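Local coordinates for protein K5 lyase (Enterobacteria phage k1-5, PDB 2X3H) that cleaves the K5 capsular polysaccharide, a heparosan-type glycosaminoglycan, by a lyase reaction, probably as a trimeric phage tail spike that opens the host capsule, at residues S102-N107 with S122-T127; N129-N134 with Q158-A163; N135-R140 with G164-T169; I144-N149 with S171-S176; C217-S222 with E243-A248. All blocks are in the same frame, centred on the assembly; numbering follows the deposited sequence.

Contact 1 of 5, residues S102-N107 with S122-T127; sequences SSSGIN and SHRSST
Arg124 stretches its aliphatic chain past the hydroxyl of Ser102, with CG 3.3 Å from Ser102 OG, and then closes on the same oxygen with its guanidinium end. Arg124 NH1 donates to Ser102 OG at 2.9 Å, the oxygen lying close to the guanidinium plane, though the N-H...O angle of 146° shows a bent bond. Ser102 presents the hydroxyl by holding OG anti to its own nitrogen (chi1 -179°), and a water at 2.7 Å from Ser102 OG carries the polar network on to Ser122 OG. A small hydroxyl suits this place because a long arginine must lie across it. Arg124 NH1 also donates to the carbonyl of Thr77.

Alongside, the backbones pair in parallel: Ser103 N donates to Ser122 O at 3.0 Å, and Arg124 N to Ser103 O at 2.8 Å, the latter from well above the carbonyl plane. The His123 ring turns its edge to the chain at Ser103 O and Gly105 N, and stacks with Tyr130, whose OH bonds to Ser103 OG. Ser125 OG still rests on Ser104 CB at 3.5 Å, and Gly105 passes the His123 ring before the chains separate. Parallel pairing of consecutive coils in register is characteristic of a parallel beta-helix, the fold expected of such a tail spike lyase, and this pair lies toward its N-terminal end.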
# COMPACT_ATOMS: atom_id res chain seq x y z
N SER A 102 12.48 -35.63 -24.09
CA SER A 102 13.08 -34.93 -25.21
C SER A 102 12.04 -34.77 -26.30
O SER A 102 11.47 -35.77 -26.76
CB SER A 102 14.28 -35.72 -25.74
OG SER A 102 14.88 -35.02 -26.81
N SER A 103 11.78 -33.54 -26.72
CA SER A 103 10.71 -33.28 -27.66
C SER A 103 10.92 -31.98 -28.44
O SER A 103 11.36 -30.97 -27.88
CB SER A 103 9.33 -33.29 -26.95
OG SER A 103 9.40 -32.63 -25.69
N SER A 104 10.63 -32.03 -29.74
CA SER A 104 10.75 -30.87 -30.61
C SER A 104 9.50 -30.00 -30.46
O SER A 104 8.70 -30.23 -29.56
CB SER A 104 10.90 -31.31 -32.07
OG SER A 104 11.93 -32.29 -32.17
N GLY A 105 9.35 -29.03 -31.35
CA GLY A 105 8.22 -28.10 -31.29
C GLY A 105 6.88 -28.81 -31.38
O GLY A 105 6.74 -29.77 -32.13
N ILE A 106 5.90 -28.33 -30.62
CA ILE A 106 4.57 -28.92 -30.60
C ILE A 106 3.52 -27.83 -30.62
O ILE A 106 3.69 -26.79 -29.98
CB ILE A 106 4.35 -29.79 -29.34
CG1 ILE A 106 5.31 -30.99 -29.35
CG2 ILE A 106 2.87 -30.24 -29.22
CD1 ILE A 106 5.40 -31.70 -28.04
N ASN A 107 2.43 -28.05 -31.35
CA ASN A 107 1.30 -27.14 -31.37
C ASN A 107 0.02 -27.88 -30.98
O ASN A 107 -0.13 -29.06 -31.30
CB ASN A 107 1.15 -26.46 -32.73
CG ASN A 107 0.69 -27.42 -33.82
OD1 ASN A 107 -0.47 -27.86 -33.85
ND2 ASN A 107 1.60 -27.74 -34.75
N SER A 122 11.95 -31.29 -22.21
CA SER A 122 13.25 -30.82 -22.68
C SER A 122 13.28 -30.61 -24.19
O SER A 122 13.23 -31.58 -24.96
CB SER A 122 14.35 -31.80 -22.26
OG SER A 122 15.61 -31.40 -22.75
N HIS A 123 13.37 -29.35 -24.60
CA HIS A 123 13.33 -29.00 -26.01
C HIS A 123 14.49 -29.65 -26.76
O HIS A 123 15.66 -29.45 -26.43
CB HIS A 123 13.36 -27.47 -26.19
CG HIS A 123 12.87 -26.99 -27.52
ND1 HIS A 123 13.11 -25.72 -27.98
CD2 HIS A 123 12.15 -27.61 -28.49
CE1 HIS A 123 12.56 -25.57 -29.18
NE2 HIS A 123 11.97 -26.70 -29.50
N ARG A 124 14.13 -30.44 -27.78
CA ARG A 124 15.08 -31.25 -28.55
C ARG A 124 15.72 -30.46 -29.70
O ARG A 124 16.82 -30.80 -30.16
CB ARG A 124 14.34 -32.48 -29.10
CG ARG A 124 15.21 -33.55 -29.72
CD ARG A 124 14.35 -34.65 -30.31
NE ARG A 124 15.14 -35.70 -30.94
CZ ARG A 124 15.70 -36.70 -30.28
NH1 ARG A 124 15.57 -36.78 -28.97
NH2 ARG A 124 16.40 -37.62 -30.93
N SER A 125 15.04 -29.41 -30.16
CA SER A 125 15.55 -28.56 -31.23
C SER A 125 16.48 -27.51 -30.66
O SER A 125 16.37 -27.16 -29.48
CB SER A 125 14.40 -27.87 -31.97
OG SER A 125 13.37 -28.80 -32.26
N SER A 126 17.38 -27.00 -31.49
CA SER A 126 18.35 -26.00 -31.03
C SER A 126 17.90 -24.59 -31.37
O SER A 126 18.59 -23.63 -31.07
CB SER A 126 19.73 -26.28 -31.64
OG SER A 126 19.72 -26.06 -33.03
N THR A 127 16.73 -24.47 -31.99
CA THR A 127 16.19 -23.16 -32.32
C THR A 127 14.67 -23.20 -32.43
O THR A 127 14.07 -24.27 -32.52
CB THR A 127 16.79 -22.63 -33.63
OG1 THR A 127 16.41 -21.26 -33.83
CG2 THR A 127 16.32 -23.48 -34.81
O HOH W 1 16.03 -32.99 -25.44

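Contact 2 of 5, residues N129-N134 with Q158-A163; sequences NYLVFN and QQVSLA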
# COMPACT_ATOMS: atom_id res chain seq x y z
N ASN A 129 10.46 -21.91 -31.58
CA ASN A 129 9.50 -22.05 -30.49
C ASN A 129 9.34 -23.50 -30.04
O ASN A 129 9.53 -24.43 -30.83
CB ASN A 129 8.13 -21.49 -30.88
CG ASN A 129 8.17 -20.00 -31.21
OD1 ASN A 129 9.04 -19.27 -30.73
ND2 ASN A 129 7.23 -19.54 -32.05
N TYR A 130 9.01 -23.68 -28.76
CA TYR A 130 8.82 -25.01 -28.21
C TYR A 130 7.33 -25.37 -28.20
O TYR A 130 6.86 -25.99 -29.16
CB TYR A 130 9.45 -25.11 -26.81
CG TYR A 130 9.56 -26.51 -26.22
CD1 TYR A 130 9.23 -27.65 -26.96
CD2 TYR A 130 10.04 -26.68 -24.93
CE1 TYR A 130 9.34 -28.92 -26.41
CE2 TYR A 130 10.17 -27.94 -24.37
CZ TYR A 130 9.82 -29.06 -25.12
OH TYR A 130 9.96 -30.30 -24.55
N LEU A 131 6.61 -24.97 -27.16
CA LEU A 131 5.21 -25.34 -27.00
C LEU A 131 4.34 -24.16 -27.42
O LEU A 131 4.50 -23.05 -26.92
CB LEU A 131 4.92 -25.74 -25.55
CG LEU A 131 5.76 -26.88 -24.98
CD1 LEU A 131 5.45 -27.13 -23.50
CD2 LEU A 131 5.56 -28.15 -25.80
N VAL A 132 3.44 -24.40 -28.37
CA VAL A 132 2.53 -23.35 -28.83
C VAL A 132 1.08 -23.79 -28.70
O VAL A 132 0.64 -24.75 -29.35
CB VAL A 132 2.83 -22.91 -30.28
CG1 VAL A 132 1.85 -21.84 -30.72
CG2 VAL A 132 4.27 -22.41 -30.41
N PHE A 133 0.34 -23.09 -27.85
CA PHE A 133 -1.07 -23.39 -27.65
C PHE A 133 -1.92 -22.35 -28.35
O PHE A 133 -1.84 -21.16 -28.03
CB PHE A 133 -1.40 -23.48 -26.15
CG PHE A 133 -0.64 -24.57 -25.45
CD1 PHE A 133 -1.05 -25.90 -25.55
CD2 PHE A 133 0.53 -24.28 -24.76
CE1 PHE A 133 -0.33 -26.91 -24.93
CE2 PHE A 133 1.26 -25.29 -24.13
CZ PHE A 133 0.84 -26.60 -24.22
N ASN A 134 -2.70 -22.78 -29.33
CA ASN A 134 -3.43 -21.85 -30.17
C ASN A 134 -4.86 -21.71 -29.71
O ASN A 134 -5.67 -22.63 -29.85
CB ASN A 134 -3.37 -22.28 -31.65
CG ASN A 134 -2.01 -22.02 -32.28
OD1 ASN A 134 -1.52 -20.88 -32.31
ND2 ASN A 134 -1.40 -23.07 -32.83
N GLN A 158 10.40 -18.75 -28.21
CA GLN A 158 9.59 -18.72 -26.98
C GLN A 158 9.53 -20.14 -26.42
O GLN A 158 9.41 -21.11 -27.18
CB GLN A 158 8.13 -18.30 -27.24
CG GLN A 158 7.83 -17.21 -28.29
CD GLN A 158 8.64 -15.94 -28.15
OE1 GLN A 158 9.27 -15.69 -27.13
NE2 GLN A 158 8.61 -15.13 -29.20
N GLN A 159 9.56 -20.27 -25.10
CA GLN A 159 9.41 -21.60 -24.50
C GLN A 159 7.95 -22.08 -24.51
O GLN A 159 7.65 -23.14 -25.06
CB GLN A 159 10.00 -21.65 -23.08
CG GLN A 159 11.49 -21.38 -23.00
CD GLN A 159 12.02 -21.58 -21.59
OE1 GLN A 159 11.84 -20.73 -20.72
NE2 GLN A 159 12.69 -22.71 -21.36
N VAL A 160 7.05 -21.30 -23.91
CA VAL A 160 5.62 -21.61 -23.96
C VAL A 160 4.86 -20.39 -24.46
O VAL A 160 4.98 -19.30 -23.89
CB VAL A 160 5.06 -21.99 -22.56
CG1 VAL A 160 3.55 -22.14 -22.61
CG2 VAL A 160 5.69 -23.27 -22.07
N SER A 161 4.08 -20.58 -25.53
CA SER A 161 3.26 -19.53 -26.12
C SER A 161 1.78 -19.84 -25.94
O SER A 161 1.32 -20.95 -26.25
CB SER A 161 3.54 -19.39 -27.62
OG SER A 161 4.90 -19.08 -27.88
N LEU A 162 1.04 -18.87 -25.42
CA LEU A 162 -0.42 -18.88 -25.50
C LEU A 162 -0.77 -17.92 -26.63
O LEU A 162 -0.84 -16.70 -26.44
CB LEU A 162 -1.05 -18.43 -24.18
CG LEU A 162 -0.65 -19.26 -22.95
CD1 LEU A 162 -1.31 -18.74 -21.68
CD2 LEU A 162 -0.95 -20.76 -23.16
N ALA A 163 -0.94 -18.49 -27.83
CA ALA A 163 -1.25 -17.71 -29.02
C ALA A 163 -2.75 -17.52 -29.02
O ALA A 163 -3.50 -18.28 -29.64
CB ALA A 163 -0.78 -18.45 -30.27
O HOH W 2 6.74 -16.11 -31.89
O HOH W 3 6.57 -21.31 -27.93
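Phe133 and Leu162 meet as bump and hollow on the face they share with Leu131 and Val160: the Leu162 CD2 methyl sits 4.1 Å from both Phe133 CB and Phe133 CD2, while the far rim of the ring reaches back along the strand so that Phe133 CE2 lies 4.2 Å from Val160 CG1, which meets the ring at its edge. Two residue pairs earlier, on the same face, the Leu131 CD1 branch rests against Val160 CG2. Branched and aromatic groups suit this buried face. Such stacking of like residues on successive coils is the signature of a parallel beta-helix, and 131-134 and 160-163 are strands of adjacent rungs, side by side on one face, with axes 14° apart and 4.8 Å at closest approach.

The other face carries smaller groups: Ala163 CB tucks against Asn134 OD1 at 3.3 Å, and the Val132 CG2 methyl lies by Ser161 CB. A water bridges Leu131 O, Gln158 O and Ser161 OG. At the start of the pair Asn129 and Gln158 run side by side, their amide planes 30° apart; Asn129 OD1 curls back to accept from Gln158 N at 2.9 Å in an almost straight bond (178°), while Gln158 OE1 accepts from Phe183 N on the next coil.

Contact 3 of 5, residues N135-R140 with G164-T169; sequences NPRTGR and GGSDVT. Unlike the reference sequence in segment 135-140: Pro136 (reference Leu), Thr138 (reference Ala).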
# COMPACT_ATOMS: atom_id res chain seq x y z
N ASN A 135 -5.17 -20.55 -29.14
CA ASN A 135 -6.53 -20.23 -28.69
C ASN A 135 -7.20 -21.28 -27.81
O ASN A 135 -8.36 -21.64 -28.04
CB ASN A 135 -7.42 -19.93 -29.90
CG ASN A 135 -7.11 -18.61 -30.55
OD1 ASN A 135 -6.73 -18.56 -31.73
ND2 ASN A 135 -7.27 -17.53 -29.80
N PRO A 136 -6.49 -21.76 -26.77
CA PRO A 136 -7.16 -22.67 -25.86
C PRO A 136 -8.36 -22.00 -25.20
O PRO A 136 -8.27 -20.83 -24.79
CB PRO A 136 -6.08 -22.97 -24.81
CG PRO A 136 -5.13 -21.81 -24.90
CD PRO A 136 -5.11 -21.47 -26.37
N ARG A 137 -9.47 -22.72 -25.15
CA ARG A 137 -10.69 -22.29 -24.47
C ARG A 137 -10.73 -22.98 -23.11
O ARG A 137 -11.20 -24.11 -22.98
CB ARG A 137 -11.92 -22.69 -25.28
CG ARG A 137 -13.25 -22.13 -24.78
CD ARG A 137 -13.59 -20.83 -25.49
NE ARG A 137 -15.03 -20.65 -25.66
CZ ARG A 137 -15.58 -19.91 -26.62
NH1 ARG A 137 -14.81 -19.28 -27.50
NH2 ARG A 137 -16.90 -19.80 -26.69
N THR A 138 -10.24 -22.26 -22.09
CA THR A 138 -9.87 -22.84 -20.80
C THR A 138 -8.60 -23.68 -20.95
O THR A 138 -8.27 -24.14 -22.05
CB THR A 138 -11.01 -23.63 -20.09
OG1 THR A 138 -11.15 -24.94 -20.66
CG2 THR A 138 -12.33 -22.86 -20.15
N GLY A 139 -7.86 -23.84 -19.86
CA GLY A 139 -6.67 -24.69 -19.89
C GLY A 139 -5.94 -24.65 -18.57
O GLY A 139 -6.20 -23.79 -17.73
N ARG A 140 -5.04 -25.61 -18.39
CA ARG A 140 -4.22 -25.70 -17.19
C ARG A 140 -2.84 -26.21 -17.60
O ARG A 140 -2.74 -27.20 -18.32
CB ARG A 140 -4.87 -26.67 -16.21
CG ARG A 140 -4.02 -27.13 -15.03
CD ARG A 140 -4.57 -26.56 -13.74
NE ARG A 140 -3.84 -27.03 -12.56
CZ ARG A 140 -3.79 -26.36 -11.41
NH1 ARG A 140 -4.41 -25.19 -11.31
NH2 ARG A 140 -3.11 -26.85 -10.38
N GLY A 164 -3.20 -16.51 -28.28
CA GLY A 164 -4.60 -16.39 -27.92
C GLY A 164 -4.91 -17.30 -26.74
O GLY A 164 -4.17 -18.23 -26.45
N GLY A 165 -6.02 -17.03 -26.07
CA GLY A 165 -6.49 -17.93 -25.03
C GLY A 165 -7.38 -17.24 -24.04
O GLY A 165 -7.27 -16.03 -23.81
N SER A 166 -8.29 -18.02 -23.47
CA SER A 166 -9.14 -17.54 -22.40
C SER A 166 -9.10 -18.50 -21.23
O SER A 166 -9.08 -19.72 -21.40
CB SER A 166 -10.59 -17.34 -22.88
OG SER A 166 -11.14 -18.56 -23.35
N ASP A 167 -9.08 -17.94 -20.02
CA ASP A 167 -9.27 -18.74 -18.82
C ASP A 167 -8.26 -19.88 -18.74
O ASP A 167 -8.60 -20.99 -18.36
CB ASP A 167 -10.70 -19.26 -18.75
CG ASP A 167 -11.71 -18.15 -18.51
OD1 ASP A 167 -11.28 -17.00 -18.29
OD2 ASP A 167 -12.93 -18.43 -18.55
N VAL A 168 -7.01 -19.57 -19.09
CA VAL A 168 -5.94 -20.55 -18.95
C VAL A 168 -5.18 -20.26 -17.67
O VAL A 168 -4.85 -19.11 -17.38
CB VAL A 168 -4.98 -20.51 -20.17
CG1 VAL A 168 -3.82 -21.49 -19.99
CG2 VAL A 168 -5.74 -20.80 -21.46
N THR A 169 -4.92 -21.30 -16.89
CA THR A 169 -4.12 -21.14 -15.68
C THR A 169 -2.79 -21.83 -15.85
O THR A 169 -2.72 -23.01 -16.20
CB THR A 169 -4.88 -21.71 -14.47
OG1 THR A 169 -6.02 -20.88 -14.22
CG2 THR A 169 -4.01 -21.74 -13.22
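Val168 holds CG1 anti to its nitrogen (chi1 177°), which leaves CG2 beside that nitrogen and directed at the Pro136 ring; the proline's C-gamma endo pucker shapes the surface it meets. Their closest atoms, Pro136 CG and Val168 CG2, are 3.6 Å apart, and the two groups cross at about a right angle. This is a corner of the parallel beta-helix: both chains turn, at Thr138 and Asp167, from one face of the coil to the next, and the two corners stack.

Glycines suit the tight places. At the backbone angles of Gly164 and Gly165 a CB would be jammed against the carbonyl oxygen of the residue before, and Gly139, having no side chain, lets Val168 come close. Across the corner the backbones stay paired: Ser166 N donates to Pro136 O at 3.1 Å, Thr138 N to Ser166 O at 2.9 Å, and beyond the turn Thr169 N to Gly139 O at 2.9 Å. The bond from Gly139 N to Asp167 O, at the corner, is weak. Phi is positive at both Thr138 (71°) and Asp167 (56°), where the chains bend.

After the corner Arg140 and Thr169 run side by side toward the second subunit. There Asp172 of the second subunit forms a salt bridge with Arg140 NH1, and Arg203 of the second subunit bonds to Thr169 OG1. Within the contact, Arg140 NH1 passes the methyl Thr169 CG2 at 4.0 Å.

Contact 4 of 5, residues I144-N149 with S171-S176; sequences ITVESN and SDVNFS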
# COMPACT_ATOMS: atom_id res chain seq x y z
N ILE A 144 5.36 -28.45 -13.53
CA ILE A 144 6.23 -29.03 -14.54
C ILE A 144 7.40 -28.09 -14.83
O ILE A 144 7.33 -26.89 -14.53
CB ILE A 144 5.41 -29.33 -15.84
CG1 ILE A 144 6.14 -30.33 -16.75
CG2 ILE A 144 5.05 -28.04 -16.58
CD1 ILE A 144 5.18 -31.11 -17.65
N THR A 145 8.48 -28.64 -15.36
CA THR A 145 9.63 -27.86 -15.78
C THR A 145 9.69 -27.87 -17.30
O THR A 145 9.44 -28.89 -17.93
CB THR A 145 10.92 -28.46 -15.20
OG1 THR A 145 10.87 -28.40 -13.77
CG2 THR A 145 12.14 -27.72 -15.73
N VAL A 146 10.01 -26.71 -17.88
CA VAL A 146 10.23 -26.57 -19.32
C VAL A 146 11.66 -26.12 -19.54
O VAL A 146 12.05 -25.03 -19.13
CB VAL A 146 9.22 -25.58 -19.94
CG1 VAL A 146 9.46 -25.41 -21.45
CG2 VAL A 146 7.79 -26.06 -19.67
N GLU A 147 12.45 -26.98 -20.17
CA GLU A 147 13.87 -26.73 -20.37
C GLU A 147 14.17 -26.40 -21.83
O GLU A 147 13.72 -27.09 -22.74
CB GLU A 147 14.68 -27.97 -19.96
CG GLU A 147 16.17 -27.77 -20.14
CD GLU A 147 17.01 -28.93 -19.63
OE1 GLU A 147 16.46 -29.92 -19.08
OE2 GLU A 147 18.26 -28.84 -19.78
N SER A 148 14.95 -25.35 -22.03
CA SER A 148 15.36 -24.99 -23.38
C SER A 148 16.76 -25.56 -23.67
O SER A 148 17.48 -25.93 -22.74
CB SER A 148 15.31 -23.45 -23.52
OG SER A 148 15.71 -23.01 -24.80
N ASN A 149 17.12 -25.65 -24.96
CA ASN A 149 18.44 -26.15 -25.37
C ASN A 149 18.92 -25.42 -26.62
O ASN A 149 19.26 -26.06 -27.63
CB ASN A 149 18.39 -27.65 -25.63
CG ASN A 149 18.31 -28.46 -24.35
OD1 ASN A 149 19.26 -28.48 -23.56
ND2 ASN A 149 17.18 -29.13 -24.14
N SER A 171 0.45 -22.64 -13.61
CA SER A 171 0.81 -22.57 -12.20
C SER A 171 1.92 -23.51 -11.81
O SER A 171 1.95 -24.69 -12.23
CB SER A 171 -0.42 -22.79 -11.31
OG SER A 171 -1.01 -24.04 -11.54
N ASP A 172 2.83 -22.99 -10.99
CA ASP A 172 3.94 -23.78 -10.49
C ASP A 172 4.73 -24.43 -11.62
O ASP A 172 4.96 -25.65 -11.63
CB ASP A 172 3.41 -24.81 -9.50
CG ASP A 172 2.90 -24.16 -8.25
OD1 ASP A 172 3.62 -23.31 -7.69
OD2 ASP A 172 1.77 -24.47 -7.83
N VAL A 173 5.15 -23.57 -12.55
CA VAL A 173 6.01 -23.97 -13.66
C VAL A 173 7.40 -23.38 -13.52
O VAL A 173 7.56 -22.19 -13.24
CB VAL A 173 5.41 -23.57 -15.02
CG1 VAL A 173 6.34 -23.99 -16.17
CG2 VAL A 173 4.04 -24.21 -15.21
N ASN A 174 8.41 -24.23 -13.70
CA ASN A 174 9.81 -23.80 -13.69
C ASN A 174 10.41 -23.81 -15.09
O ASN A 174 10.37 -24.83 -15.77
CB ASN A 174 10.64 -24.71 -12.79
CG ASN A 174 10.11 -24.75 -11.36
OD1 ASN A 174 9.86 -23.71 -10.76
ND2 ASN A 174 9.95 -25.95 -10.82
N PHE A 175 10.96 -22.67 -15.49
CA PHE A 175 11.59 -22.54 -16.80
C PHE A 175 13.09 -22.55 -16.63
O PHE A 175 13.64 -21.71 -15.90
CB PHE A 175 11.13 -21.25 -17.48
CG PHE A 175 9.67 -21.25 -17.86
CD1 PHE A 175 8.72 -20.65 -17.02
CD2 PHE A 175 9.23 -21.87 -19.02
CE1 PHE A 175 7.36 -20.66 -17.35
CE2 PHE A 175 7.87 -21.89 -19.36
CZ PHE A 175 6.93 -21.29 -18.52
N SER A 176 13.76 -23.49 -17.29
CA SER A 176 15.20 -23.68 -17.07
C SER A 176 16.02 -23.54 -18.35
O SER A 176 15.48 -23.72 -19.46
CB SER A 176 15.45 -25.04 -16.44
OG SER A 176 14.95 -26.08 -17.26
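Asn174 O accepts from Val146 N at 2.8 Å, the shortest bond between the two strands, and the same oxygen is approached by Thr145 CA at 3.1 Å in a C-H...O contact. The next bonds follow the parallel pattern: Asn174 N donates to Ile144 O at 3.0 Å, with the donor in the carbonyl plane, then Ser176 N to Val146 O, and Ser148 N to Ser176 O at 3.1 Å. The bond at the head of the pair, from Ile144 N to Asp172 O, is weak.

On the inward face Val146 and Phe175 lie side by side and point the same way, with Phe175 CD2 3.8 Å from Val146 CB; Val173 CG1 covers one face of that ring, toward its rim. Ile144 and Val173 match each other through their CG2 methyls. Beta-branched residues favour the extended backbone here and fill the core enclosed by the coils. The other face is polar. Ser176 swings OG between its nitrogen and carbonyl carbon (chi1 58°), which brings Ser176 OG to 3.3 Å from Glu147 CB and near the Thr145 methyl. Asn174 OD1 accepts a bond from Arg203 NH1 of the same chain.

These are stacked coils of a parallel beta-helix. Strand 119-123 bonds to strand 144-147 on its far edge, strand 198-206 continues beyond 168-178, Phe175 packs on Ile202 and Gln159, and Asp172 touches Thr169 of the third subunit.

Contact 5 of 5, residues C217-S222 with E243-A248; sequences CVLADS and ELKGTA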
# COMPACT_ATOMS: atom_id res chain seq x y z
N CYS A 217 10.97 -13.02 -18.91
CA CYS A 217 10.40 -14.23 -18.33
C CYS A 217 8.95 -14.38 -18.74
O CYS A 217 8.62 -15.20 -19.59
CB CYS A 217 10.56 -14.23 -16.81
SG CYS A 217 10.06 -15.78 -16.05
N VAL A 218 8.07 -13.56 -18.17
CA VAL A 218 6.65 -13.62 -18.51
C VAL A 218 6.28 -12.38 -19.29
O VAL A 218 6.61 -11.28 -18.86
CB VAL A 218 5.77 -13.62 -17.24
CG1 VAL A 218 4.25 -13.54 -17.58
CG2 VAL A 218 6.05 -14.84 -16.37
N LEU A 219 5.59 -12.55 -20.41
CA LEU A 219 5.07 -11.42 -21.18
C LEU A 219 3.58 -11.59 -21.41
O LEU A 219 3.16 -12.62 -21.95
CB LEU A 219 5.78 -11.32 -22.53
CG LEU A 219 5.05 -10.45 -23.56
CD1 LEU A 219 4.89 -9.02 -23.04
CD2 LEU A 219 5.80 -10.45 -24.89
N ALA A 220 2.79 -10.61 -20.96
CA ALA A 220 1.36 -10.56 -21.28
C ALA A 220 1.13 -9.42 -22.26
O ALA A 220 1.10 -8.25 -21.88
CB ALA A 220 0.52 -10.37 -20.01
N ASP A 221 1.01 -9.78 -23.54
CA ASP A 221 0.82 -8.79 -24.60
C ASP A 221 -0.66 -8.58 -24.82
O ASP A 221 -1.36 -9.47 -25.32
CB ASP A 221 1.49 -9.28 -25.90
CG ASP A 221 1.36 -8.29 -27.04
OD1 ASP A 221 0.53 -7.36 -26.97
OD2 ASP A 221 2.11 -8.44 -28.04
N SER A 222 -1.15 -7.40 -24.42
CA SER A 222 -2.52 -6.99 -24.70
C SER A 222 -3.59 -7.84 -24.00
O SER A 222 -4.71 -7.95 -24.48
CB SER A 222 -2.75 -6.90 -26.22
OG SER A 222 -1.82 -6.01 -26.81
N GLU A 243 6.68 -8.50 -18.21
CA GLU A 243 6.31 -7.40 -19.10
C GLU A 243 4.81 -7.40 -19.42
O GLU A 243 4.25 -8.45 -19.75
CB GLU A 243 7.11 -7.44 -20.43
CG GLU A 243 6.58 -6.36 -21.38
CD GLU A 243 7.31 -6.21 -22.72
OE1 GLU A 243 7.93 -7.17 -23.22
OE2 GLU A 243 7.21 -5.09 -23.29
N LEU A 244 4.17 -6.23 -19.29
CA LEU A 244 2.84 -5.99 -19.86
C LEU A 244 3.10 -5.17 -21.12
O LEU A 244 3.91 -4.24 -21.11
CB LEU A 244 1.96 -5.19 -18.91
CG LEU A 244 1.61 -5.83 -17.57
CD1 LEU A 244 0.76 -4.87 -16.73
CD2 LEU A 244 0.92 -7.21 -17.72
N LYS A 245 2.38 -5.50 -22.20
CA LYS A 245 2.69 -4.89 -23.49
C LYS A 245 1.44 -4.47 -24.25
O LYS A 245 0.37 -5.06 -24.09
CB LYS A 245 3.48 -5.90 -24.33
CG LYS A 245 4.08 -5.36 -25.62
CD LYS A 245 4.88 -6.47 -26.32
CE LYS A 245 5.61 -5.94 -27.54
NZ LYS A 245 6.49 -7.02 -28.13
N GLY A 246 1.59 -3.44 -25.07
CA GLY A 246 0.50 -3.02 -25.96
C GLY A 246 -0.72 -2.53 -25.21
O GLY A 246 -0.61 -1.72 -24.30
N THR A 247 -1.89 -3.02 -25.60
CA THR A 247 -3.14 -2.55 -25.02
C THR A 247 -3.53 -3.30 -23.75
O THR A 247 -4.71 -3.36 -23.40
CB THR A 247 -4.27 -2.62 -26.04
OG1 THR A 247 -4.41 -3.97 -26.50
CG2 THR A 247 -3.98 -1.66 -27.23
N ALA A 248 -2.55 -3.88 -23.04
CA ALA A 248 -2.85 -4.57 -21.79
C ALA A 248 -3.55 -3.64 -20.81
O ALA A 248 -3.06 -2.54 -20.52
CB ALA A 248 -1.57 -5.11 -21.17
O HOH W 4 4.70 -9.24 -28.43
O HOH W 5 -6.27 -5.71 -25.15
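Leu219 sends its CD1 methyl over the start of the next strand: with CG anti to its nitrogen (chi1 163°) and chi2 at 59°, Leu219 CD1 comes to 3.6 Å from Glu243 CG and also lies against Lys245 CB. Glu243 has CG anti in the same sense and extends beside the leucine, pointing the same way, so that its whole chain, from CB to the carboxylate OE1, runs along the Leu219 CD1 methyl. Lys245 is extended throughout, and its chain crosses Asp221 obliquely, Lys245 CD passing Asp221 OD2 at 3.8 Å. The amine and that carboxylate do not touch; one water links them, 2.7 Å from Asp221 OD2 and 2.9 Å from Lys245 NZ, and Glu270 forms the salt bridge with NZ. A long, fully extended lysine carries its amine out to the water-linked Asp221 and to Glu270.

On the other face small Ala220 leaves room for Leu244, and Leu244 CD2 meets Ala220 CB at 3.9 Å. At the end of the pair Ser222, with positive phi, turns its OG beside its nitrogen (chi1 -57°). Ser222 OG donates to Asp221 OD1 at 2.7 Å and accepts from Thr247 N at 3.2 Å, tying it to the type II' turn from Lys245 to Ala248. Gly246 takes the positive phi of that turn and sits beside the serine without crowding it.

Ala220 N donates to Glu243 O at 2.9 Å in the middle of the parallel pairing. In the beta-helix, strand 218-221 lies between 186-188 and 242-245, with Leu219 on Ile186, and strand 266-268 follows on the far side, where Tyr266 packs on Glu243.

All five contacts join successive coils of one beta-helix. Contacts 2, 3 and 4 interlock; contact 1 touches 2 and 4 but not 3. Contacts 2 and 3 share their two chains, which run from one face round the corner to the next, with centres about 12 Å apart and Ala163 O 2.9 Å from Asn135 N. Contact 4 is reached further along, using strand 168-178 together with contact 3. Contact 1 lies on the N-terminal side of this group: Ile106 O is 2.9 Å from Val132 N of contact 2, and His123 O is 2.8 Å from Asn149 ND2 of contact 4. Contact 5 continues the sheet of contact 2, its centre about 15 Å away, without touching any of the others.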